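Local atomic coordinates of TSC1 N-terminal domain (Chaetomium thermophilum, PDB entry 7A0M), a protein that probably binds phosphoinositides of the lysosomal membrane and so brings the TSC complex there to regulate mTORC1 signalling. Residues L247-L252 with H318-L323; T269-Y274 with I336-Y341; R276-D281 with A363-R368. All blocks are in the same frame, centred on the assembly; numbering follows the deposited sequence.

Contact 1. Residues L247-L252 with H318-L323; sequences LALIAL and HSVPYL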
loop_
_atom_site.group_PDB
_atom_site.type_symbol
_atom_site.label_atom_id
_atom_site.label_comp_id
_atom_site.label_asym_id
_atom_site.label_seq_id
_atom_site.Cartn_x
_atom_site.Cartn_y
_atom_site.Cartn_z
ATOM N N LEU B 247 7.072 4.783 25.945
ATOM C CA LEU B 247 8.519 4.635 26.066
ATOM C C LEU B 247 8.955 3.208 25.755
ATOM O O LEU B 247 9.900 2.987 24.989
ATOM C CB LEU B 247 8.975 5.041 27.467
ATOM C CG LEU B 247 9.074 6.536 27.760
ATOM C CD1 LEU B 247 9.601 6.762 29.166
ATOM C CD2 LEU B 247 9.962 7.225 26.736
ATOM N N ALA B 248 8.280 2.223 26.356
ATOM C CA ALA B 248 8.595 0.824 26.080
ATOM C C ALA B 248 8.429 0.499 24.602
ATOM O O ALA B 248 9.211 -0.276 24.037
ATOM C CB ALA B 248 7.715 -0.090 26.930
ATOM N N LEU B 249 7.417 1.081 23.956
ATOM C CA LEU B 249 7.192 0.802 22.543
ATOM C C LEU B 249 8.299 1.400 21.683
ATOM O O LEU B 249 8.736 0.779 20.707
ATOM C CB LEU B 249 5.825 1.332 22.112
ATOM C CG LEU B 249 5.320 0.813 20.764
ATOM C CD1 LEU B 249 5.165 -0.700 20.808
ATOM C CD2 LEU B 249 4.006 1.480 20.390
ATOM N N ILE B 250 8.764 2.602 22.029
ATOM C CA ILE B 250 9.870 3.208 21.295
ATOM C C ILE B 250 11.118 2.344 21.414
ATOM O O ILE B 250 11.831 2.118 20.429
ATOM C CB ILE B 250 10.127 4.644 21.790
ATOM C CG1 ILE B 250 8.959 5.556 21.412
ATOM C CG2 ILE B 250 11.430 5.186 21.220
ATOM C CD1 ILE B 250 9.091 6.968 21.941
ATOM N N ALA B 251 11.396 1.841 22.619
ATOM C CA ALA B 251 12.538 0.951 22.801
ATOM C C ALA B 251 12.382 -0.321 21.979
ATOM O O ALA B 251 13.341 -0.782 21.348
ATOM C CB ALA B 251 12.714 0.617 24.282
ATOM N N LEU B 252 11.180 -0.902 21.969
ATOM C CA LEU B 252 10.952 -2.120 21.196
ATOM C C LEU B 252 11.141 -1.875 19.703
ATOM O O LEU B 252 11.758 -2.690 19.008
ATOM C CB LEU B 252 9.552 -2.666 21.475
ATOM C CG LEU B 252 9.178 -3.950 20.729
ATOM C CD1 LEU B 252 10.103 -5.092 21.125
ATOM C CD2 LEU B 252 7.724 -4.323 20.979
ATOM N N HIS B 318 -5.016 9.393 25.716
ATOM C CA HIS B 318 -5.915 8.294 25.380
ATOM C C HIS B 318 -5.429 7.447 24.211
ATOM O O HIS B 318 -6.106 6.482 23.844
ATOM C CB HIS B 318 -7.314 8.844 25.081
ATOM C CG HIS B 318 -7.925 9.582 26.232
ATOM N ND1 HIS B 318 -8.019 9.036 27.495
ATOM C CD2 HIS B 318 -8.458 10.824 26.319
ATOM C CE1 HIS B 318 -8.592 9.905 28.307
ATOM N NE2 HIS B 318 -8.868 10.999 27.619
ATOM N N SER B 319 -4.285 7.779 23.618
ATOM C CA SER B 319 -3.742 6.997 22.519
ATOM C C SER B 319 -2.225 6.939 22.624
ATOM O O SER B 319 -1.585 7.864 23.130
ATOM C CB SER B 319 -4.152 7.579 21.158
ATOM O OG SER B 319 -3.593 8.865 20.961
ATOM N N VAL B 320 -1.658 5.840 22.138
ATOM C CA VAL B 320 -0.215 5.618 22.171
ATOM C C VAL B 320 0.391 6.276 20.935
ATOM O O VAL B 320 0.084 5.851 19.811
ATOM C CB VAL B 320 0.121 4.124 22.219
ATOM C CG1 VAL B 320 1.623 3.922 22.343
ATOM C CG2 VAL B 320 -0.612 3.454 23.374
ATOM N N PRO B 321 1.236 7.301 21.092
ATOM C CA PRO B 321 1.732 8.028 19.908
ATOM C C PRO B 321 2.550 7.177 18.949
ATOM O O PRO B 321 2.462 7.373 17.731
ATOM C CB PRO B 321 2.577 9.153 20.524
ATOM C CG PRO B 321 2.031 9.331 21.902
ATOM C CD PRO B 321 1.620 7.959 22.351
ATOM N N TYR B 322 3.350 6.242 19.457
ATOM C CA TYR B 322 4.262 5.471 18.624
ATOM C C TYR B 322 3.622 4.222 18.029
ATOM O O TYR B 322 4.330 3.408 17.425
ATOM C CB TYR B 322 5.509 5.086 19.425
ATOM C CG TYR B 322 6.798 5.217 18.646
ATOM C CD1 TYR B 322 7.265 6.462 18.246
ATOM C CD2 TYR B 322 7.551 4.098 18.316
ATOM C CE1 TYR B 322 8.442 6.590 17.534
ATOM C CE2 TYR B 322 8.732 4.216 17.605
ATOM C CZ TYR B 322 9.172 5.465 17.217
ATOM O OH TYR B 322 10.346 5.588 16.510
ATOM N N LEU B 323 2.311 4.049 18.191
ATOM C CA LEU B 323 1.635 2.897 17.601
ATOM C C LEU B 323 1.782 2.805 16.083
ATOM O O LEU B 323 1.996 1.685 15.586
ATOM C CB LEU B 323 0.154 2.905 18.003
ATOM C CG LEU B 323 -0.690 1.732 17.499
ATOM C CD1 LEU B 323 -0.132 0.408 18.007
ATOM C CD2 LEU B 323 -2.145 1.895 17.908
#
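I250 lies across the aromatic ring of Y322, its CG1 methylene 3.6 Å from the ring centroid and 15° off the normal. This is a CH-pi contact over one face, and the closest approach, I250 CG1 to Y322 CG at 3.5 Å, puts the methylene off centre toward the rim. The two side chains cross at about a right angle. I250 CG1 stands beside the backbone N (chi1 -68°), which turns this branch, rather than CG2, onto the tyrosine.

One residue earlier, L249 sets its CD2 methyl against the turn of the loop. That methyl meets V320 CG1 at 3.9 Å and Y322 CB at 4.0 Å, and it also rests 3.6 Å from Y322 O and 3.8 Å from L323 N. Leucine suits this place because its CD2 methyl is apolar and slim enough to meet side chain and backbone at once.

Behind these contacts stands a type I beta turn from V320 to L323, with P321 at its second position, where a proline's fixed phi is well accommodated. Y322 takes the N-cap position of helix 323-333, and its backbone N is hydrogen-bonded to OD1 of N246, on the same helix 242-255 as L249 and I250. That helix also packs on helix 199-214, I250 on C210, and on helix 228-238, L249 on L236.

Across the two segments the contact is therefore apolar, resting on dispersion and a CH-pi interaction. V320 and Y322 meet the helix through apolar surface, whereas N246 gives the loop its directional bond.

Contact 2. Residues T269-Y274 with I336-Y341; sequences TLFNIY and INFVDY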
loop_
_atom_site.group_PDB
_atom_site.type_symbol
_atom_site.label_atom_id
_atom_site.label_comp_id
_atom_site.label_asym_id
_atom_site.label_seq_id
_atom_site.Cartn_x
_atom_site.Cartn_y
_atom_site.Cartn_z
ATOM N N THR B 269 3.016 -12.753 21.061
ATOM C CA THR B 269 3.077 -11.690 22.057
ATOM C C THR B 269 3.114 -10.318 21.392
ATOM O O THR B 269 2.401 -9.396 21.803
ATOM C CB THR B 269 4.300 -11.886 22.952
ATOM O OG1 THR B 269 4.247 -13.183 23.562
ATOM C CG2 THR B 269 4.355 -10.820 24.025
ATOM N N LEU B 270 3.946 -10.168 20.357
ATOM C CA LEU B 270 4.054 -8.889 19.664
ATOM C C LEU B 270 2.734 -8.491 19.011
ATOM O O LEU B 270 2.356 -7.314 19.027
ATOM C CB LEU B 270 5.171 -8.957 18.623
ATOM C CG LEU B 270 6.576 -9.209 19.174
ATOM C CD1 LEU B 270 7.557 -9.493 18.048
ATOM C CD2 LEU B 270 7.043 -8.023 20.006
ATOM N N PHE B 271 2.021 -9.459 18.430
ATOM C CA PHE B 271 0.733 -9.157 17.812
ATOM C C PHE B 271 -0.309 -8.769 18.854
ATOM O O PHE B 271 -1.110 -7.855 18.628
ATOM C CB PHE B 271 0.251 -10.355 16.992
ATOM C CG PHE B 271 1.125 -10.679 15.814
ATOM C CD1 PHE B 271 1.925 -9.706 15.236
ATOM C CD2 PHE B 271 1.141 -11.956 15.280
ATOM C CE1 PHE B 271 2.728 -10.004 14.149
ATOM C CE2 PHE B 271 1.942 -12.260 14.195
ATOM C CZ PHE B 271 2.736 -11.283 13.628
ATOM N N ASN B 272 -0.319 -9.457 19.999
ATOM C CA ASN B 272 -1.261 -9.115 21.061
ATOM C C ASN B 272 -0.983 -7.733 21.637
ATOM O O ASN B 272 -1.921 -7.028 22.028
ATOM C CB ASN B 272 -1.217 -10.171 22.165
ATOM C CG ASN B 272 -1.865 -11.478 21.749
ATOM O OD1 ASN B 272 -2.687 -11.514 20.832
ATOM N ND2 ASN B 272 -1.498 -12.561 22.425
ATOM N N ILE B 273 0.289 -7.335 21.708
ATOM C CA ILE B 273 0.622 -5.992 22.173
ATOM C C ILE B 273 0.038 -4.944 21.235
ATOM O O ILE B 273 -0.512 -3.929 21.682
ATOM C CB ILE B 273 2.148 -5.837 22.318
ATOM C CG1 ILE B 273 2.657 -6.668 23.498
ATOM C CG2 ILE B 273 2.530 -4.372 22.492
ATOM C CD1 ILE B 273 4.164 -6.683 23.627
ATOM N N TYR B 274 0.141 -5.173 19.923
ATOM C CA TYR B 274 -0.450 -4.247 18.962
ATOM C C TYR B 274 -1.956 -4.123 19.164
ATOM O O TYR B 274 -2.506 -3.017 19.125
ATOM C CB TYR B 274 -0.138 -4.694 17.534
ATOM C CG TYR B 274 -1.017 -4.041 16.492
ATOM C CD1 TYR B 274 -0.741 -2.762 16.029
ATOM C CD2 TYR B 274 -2.121 -4.703 15.970
ATOM C CE1 TYR B 274 -1.544 -2.159 15.079
ATOM C CE2 TYR B 274 -2.928 -4.108 15.020
ATOM C CZ TYR B 274 -2.634 -2.838 14.578
ATOM O OH TYR B 274 -3.436 -2.242 13.630
ATOM N N ILE B 336 3.056 -11.256 6.288
ATOM C CA ILE B 336 2.081 -12.320 6.061
ATOM C C ILE B 336 1.525 -12.830 7.385
ATOM O O ILE B 336 0.319 -13.080 7.514
ATOM C CB ILE B 336 2.712 -13.453 5.232
ATOM C CG1 ILE B 336 3.250 -12.901 3.911
ATOM C CG2 ILE B 336 1.697 -14.555 4.972
ATOM C CD1 ILE B 336 3.974 -13.927 3.069
ATOM N N ASN B 337 2.389 -12.993 8.388
ATOM C CA ASN B 337 1.912 -13.389 9.709
ATOM C C ASN B 337 1.126 -12.271 10.383
ATOM O O ASN B 337 0.180 -12.547 11.130
ATOM C CB ASN B 337 3.086 -13.822 10.587
ATOM C CG ASN B 337 3.599 -15.203 10.231
ATOM O OD1 ASN B 337 3.196 -16.200 10.830
ATOM N ND2 ASN B 337 4.491 -15.269 9.250
ATOM N N PHE B 338 1.500 -11.012 10.141
ATOM C CA PHE B 338 0.810 -9.897 10.786
ATOM C C PHE B 338 -0.614 -9.754 10.262
ATOM O O PHE B 338 -1.565 -9.642 11.045
ATOM C CB PHE B 338 1.591 -8.600 10.573
ATOM C CG PHE B 338 1.098 -7.449 11.406
ATOM C CD1 PHE B 338 0.423 -7.672 12.596
ATOM C CD2 PHE B 338 1.297 -6.144 10.990
ATOM C CE1 PHE B 338 -0.035 -6.613 13.360
ATOM C CE2 PHE B 338 0.840 -5.082 11.747
ATOM C CZ PHE B 338 0.174 -5.316 12.932
ATOM N N VAL B 339 -0.783 -9.750 8.938
ATOM C CA VAL B 339 -2.122 -9.603 8.375
ATOM C C VAL B 339 -2.961 -10.844 8.653
ATOM O O VAL B 339 -4.193 -10.766 8.712
ATOM C CB VAL B 339 -2.051 -9.290 6.869
ATOM C CG1 VAL B 339 -1.171 -8.074 6.617
ATOM C CG2 VAL B 339 -1.548 -10.495 6.085
ATOM N N ASP B 340 -2.319 -12.003 8.833
ATOM C CA ASP B 340 -3.061 -13.196 9.227
ATOM C C ASP B 340 -3.566 -13.092 10.659
ATOM O O ASP B 340 -4.639 -13.618 10.976
ATOM C CB ASP B 340 -2.193 -14.442 9.059
ATOM C CG ASP B 340 -2.984 -15.725 9.225
ATOM O OD1 ASP B 340 -3.712 -16.104 8.282
ATOM O OD2 ASP B 340 -2.878 -16.357 10.298
ATOM N N TYR B 341 -2.809 -12.429 11.539
ATOM C CA TYR B 341 -3.306 -12.171 12.887
ATOM C C TYR B 341 -4.528 -11.263 12.842
ATOM O O TYR B 341 -5.522 -11.508 13.535
ATOM C CB TYR B 341 -2.201 -11.552 13.745
ATOM C CG TYR B 341 -2.652 -11.132 15.128
ATOM C CD1 TYR B 341 -2.708 -12.049 16.169
ATOM C CD2 TYR B 341 -3.013 -9.817 15.395
ATOM C CE1 TYR B 341 -3.116 -11.674 17.435
ATOM C CE2 TYR B 341 -3.423 -9.432 16.659
ATOM C CZ TYR B 341 -3.472 -10.363 17.675
ATOM O OH TYR B 341 -3.878 -9.984 18.934
#
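F271, Y274, F338 and Y341 build an aromatic cluster between segments 269-274 and 336-341 of helices 267-278 and 335-343; the segment axes approach to 10.7 Å at a crossing angle of -51°. Large rings can bridge this separation.

Among the ring pairs, F338 directs its edge at the face of Y274, the planes 83° apart and the centroids 5.1 Å from each other; F338 CZ sits over the centre of the tyrosine ring. F271 and F338 are nearly parallel but slid apart, with little overlap, and touch through F271 CE1 and F338 CD1 at 3.6 Å. F338 reaches both partners because its CG lies anti to the backbone N (chi1 -169°).

The CH-pi contact belongs to F271 CB, 3.4 Å from the centroid of the Y341 ring and almost on its normal. The F271 ring beyond it continues past Y341 CB and reaches the backbone of N337, whose O is 3.5 Å from F271 CE2.

One hydrogen bond crosses, and it satisfies the tyrosine hydroxyl: Y341 OH donates to N272 OD1 at 2.7 Å, in the carbonyl plane and on a lone pair. This bond favours the amide orientation that turns OD1 to the tyrosine.

Y274 OH is hydrogen-bonded to S369 of helix 357-373, and N337 ND2 to E390. Helix 323-333 closes the cluster through L330, which touches Y274 and F338, while helix 228-238 packs on helix 267-278 through L270 and I273.

Contact 3. Residues R276-D281 with A363-R368; sequences RLLFWD and AEIRER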
loop_
_atom_site.group_PDB
_atom_site.type_symbol
_atom_site.label_atom_id
_atom_site.label_comp_id
_atom_site.label_asym_id
_atom_site.label_seq_id
_atom_site.Cartn_x
_atom_site.Cartn_y
_atom_site.Cartn_z
ATOM N N ARG B 276 -3.688 -4.644 21.901
ATOM C CA ARG B 276 -3.978 -3.935 23.144
ATOM C C ARG B 276 -3.827 -2.431 22.962
ATOM O O ARG B 276 -4.692 -1.652 23.378
ATOM C CB ARG B 276 -3.061 -4.422 24.266
ATOM C CG ARG B 276 -3.387 -3.782 25.607
ATOM C CD ARG B 276 -2.190 -3.742 26.540
ATOM N NE ARG B 276 -2.564 -3.239 27.859
ATOM C CZ ARG B 276 -1.712 -2.707 28.728
ATOM N NH1 ARG B 276 -0.427 -2.594 28.421
ATOM N NH2 ARG B 276 -2.148 -2.276 29.904
ATOM N N LEU B 277 -2.723 -2.004 22.345
ATOM C CA LEU B 277 -2.493 -0.578 22.146
ATOM C C LEU B 277 -3.466 0.011 21.133
ATOM O O LEU B 277 -3.766 1.209 21.188
ATOM C CB LEU B 277 -1.050 -0.338 21.704
ATOM C CG LEU B 277 0.025 -0.959 22.600
ATOM C CD1 LEU B 277 1.418 -0.490 22.199
ATOM C CD2 LEU B 277 -0.251 -0.663 24.067
ATOM N N LEU B 278 -3.961 -0.810 20.203
ATOM C CA LEU B 278 -4.951 -0.336 19.242
ATOM C C LEU B 278 -6.243 0.093 19.929
ATOM O O LEU B 278 -6.945 0.980 19.431
ATOM C CB LEU B 278 -5.226 -1.422 18.201
ATOM C CG LEU B 278 -5.992 -1.009 16.943
ATOM C CD1 LEU B 278 -5.204 0.032 16.158
ATOM C CD2 LEU B 278 -6.285 -2.225 16.078
ATOM N N PHE B 279 -6.572 -0.517 21.068
ATOM C CA PHE B 279 -7.764 -0.183 21.843
ATOM C C PHE B 279 -7.400 0.514 23.150
ATOM O O PHE B 279 -8.013 0.271 24.191
ATOM C CB PHE B 279 -8.603 -1.424 22.136
ATOM C CG PHE B 279 -9.395 -1.918 20.963
ATOM C CD1 PHE B 279 -8.765 -2.398 19.827
ATOM C CD2 PHE B 279 -10.778 -1.891 20.995
ATOM C CE1 PHE B 279 -9.503 -2.847 18.752
ATOM C CE2 PHE B 279 -11.519 -2.339 19.923
ATOM C CZ PHE B 279 -10.879 -2.817 18.801
ATOM N N TRP B 280 -6.386 1.380 23.109
ATOM C CA TRP B 280 -5.920 2.034 24.327
ATOM C C TRP B 280 -6.991 2.924 24.947
ATOM O O TRP B 280 -6.989 3.134 26.165
ATOM C CB TRP B 280 -4.663 2.851 24.029
ATOM C CG TRP B 280 -3.980 3.351 25.259
ATOM C CD1 TRP B 280 -3.942 4.637 25.711
ATOM C CD2 TRP B 280 -3.242 2.570 26.205
ATOM N NE1 TRP B 280 -3.222 4.707 26.878
ATOM C CE2 TRP B 280 -2.781 3.451 27.203
ATOM C CE3 TRP B 280 -2.924 1.212 26.306
ATOM C CZ2 TRP B 280 -2.018 3.019 28.285
ATOM C CZ3 TRP B 280 -2.167 0.785 27.382
ATOM C CH2 TRP B 280 -1.723 1.685 28.357
ATOM N N ASP B 281 -7.913 3.447 24.138
ATOM C CA ASP B 281 -8.961 4.318 24.657
ATOM C C ASP B 281 -10.112 3.559 25.305
ATOM O O ASP B 281 -11.010 4.195 25.869
ATOM C CB ASP B 281 -9.498 5.221 23.542
ATOM C CG ASP B 281 -9.926 4.446 22.309
ATOM O OD1 ASP B 281 -10.010 3.202 22.374
ATOM O OD2 ASP B 281 -10.181 5.088 21.270
ATOM N N ALA B 363 -13.616 -7.929 13.858
ATOM C CA ALA B 363 -14.058 -6.828 13.006
ATOM C C ALA B 363 -13.558 -5.486 13.524
ATOM O O ALA B 363 -13.192 -4.604 12.738
ATOM C CB ALA B 363 -15.582 -6.827 12.898
ATOM N N GLU B 364 -13.535 -5.309 14.847
ATOM C CA GLU B 364 -13.076 -4.045 15.414
ATOM C C GLU B 364 -11.577 -3.852 15.210
ATOM O O GLU B 364 -11.123 -2.733 14.942
ATOM C CB GLU B 364 -13.435 -3.984 16.897
ATOM C CG GLU B 364 -14.916 -3.784 17.175
ATOM C CD GLU B 364 -15.257 -3.930 18.644
ATOM O OE1 GLU B 364 -14.338 -4.205 19.444
ATOM O OE2 GLU B 364 -16.443 -3.771 19.002
ATOM N N ILE B 365 -10.791 -4.924 15.344
ATOM C CA ILE B 365 -9.358 -4.832 15.073
ATOM C C ILE B 365 -9.115 -4.472 13.612
ATOM O O ILE B 365 -8.258 -3.638 13.295
ATOM C CB ILE B 365 -8.651 -6.146 15.456
ATOM C CG1 ILE B 365 -8.727 -6.379 16.966
ATOM C CG2 ILE B 365 -7.199 -6.130 14.992
ATOM C CD1 ILE B 365 -7.691 -5.615 17.760
ATOM N N ARG B 366 -9.869 -5.092 12.701
ATOM C CA ARG B 366 -9.736 -4.782 11.281
ATOM C C ARG B 366 -10.105 -3.334 10.994
ATOM O O ARG B 366 -9.376 -2.622 10.293
ATOM C CB ARG B 366 -10.612 -5.724 10.457
ATOM C CG ARG B 366 -10.073 -7.127 10.324
ATOM C CD ARG B 366 -10.861 -7.886 9.279
ATOM N NE ARG B 366 -12.105 -8.439 9.801
ATOM C CZ ARG B 366 -12.246 -9.699 10.201
ATOM N NH1 ARG B 366 -11.219 -10.535 10.138
ATOM N NH2 ARG B 366 -13.414 -10.123 10.662
ATOM N N GLU B 367 -11.246 -2.885 11.522
ATOM C CA GLU B 367 -11.726 -1.542 11.217
ATOM C C GLU B 367 -10.753 -0.480 11.716
ATOM O O GLU B 367 -10.571 0.559 11.071
ATOM C CB GLU B 367 -13.113 -1.334 11.823
ATOM C CG GLU B 367 -13.888 -0.164 11.237
ATOM C CD GLU B 367 -14.160 -0.327 9.751
ATOM O OE1 GLU B 367 -13.266 -0.010 8.936
ATOM O OE2 GLU B 367 -15.268 -0.780 9.396
ATOM N N ARG B 368 -10.111 -0.727 12.859
ATOM C CA ARG B 368 -9.120 0.207 13.377
ATOM C C ARG B 368 -7.769 0.070 12.688
ATOM O O ARG B 368 -6.958 1.000 12.754
ATOM C CB ARG B 368 -8.951 0.014 14.885
ATOM C CG ARG B 368 -10.169 0.415 15.698
ATOM C CD ARG B 368 -9.823 0.550 17.169
ATOM N NE ARG B 368 -10.914 1.144 17.935
ATOM C CZ ARG B 368 -10.744 1.851 19.047
ATOM N NH1 ARG B 368 -9.524 2.059 19.523
ATOM N NH2 ARG B 368 -11.793 2.355 19.682
#
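R368 lays its guanidinium flat on the ring of F279, the planes only 11° apart, in a cation-pi stack within this all-helical domain. R368 CZ stands 4.3 Å from the F279 ring centroid, and the aliphatic CD covers the same ring nearer its rim, so the long arginine offers both hydrocarbon and charge to one aromatic face. At the ring's edge comes E364, with its CB 3.4 Å from F279 CZ. I365 CD1 approaches the ring obliquely, 3.5 Å from F279 CE1.

The edge of the guanidinium is used for polar bonds. L278 O and D281 OD1 both lie near its plane, and NH1 serves the two. The carboxylate stands nearly upright to the guanidinium, at 81°, and D281 OD1 accepts on its syn side, with NH1 somewhat out of the carboxylate plane, in a salt bridge, with a second, weak bond from NH2. Extension of the R368 chain from CG to NE carries the charge out to L278 O and D281.

Alongside the arginine's aliphatic start, L278 packs its CD2 methyl 3.7 Å from R368 CB and 4.0 Å from I365 CD1. Leucine suits this buried side, which F372 of helix 357-373 and L323 of helix 323-333 also line, whereas D281 is exposed, as suits a carboxylate. R368 NH1 reaches L278 O at 2.8 Å, in the carbonyl plane and on a lone pair, with an N-H...O angle of 140°.

In the fold
Helix 267-278 ties the set together: contacts 2 and 3 use successive parts of it, and contact 1 meets it from the preceding helix, where L249 touches L277 and L252 touches L270. L323, which begins the helix after the loop of contact 1, packs on Y274 of contact 2 and on L277. Contacts 1 and 2 are buried, and contact 3 is only partly so. The chemistry follows: aliphatic groups against one tyrosine in contact 1, an aromatic cluster with a single marginal hydrogen bond in contact 2, and a charged stack with a salt bridge in contact 3. In sequence all three interleave, so later helices and a loop fold back on helices 242-255 and 267-278.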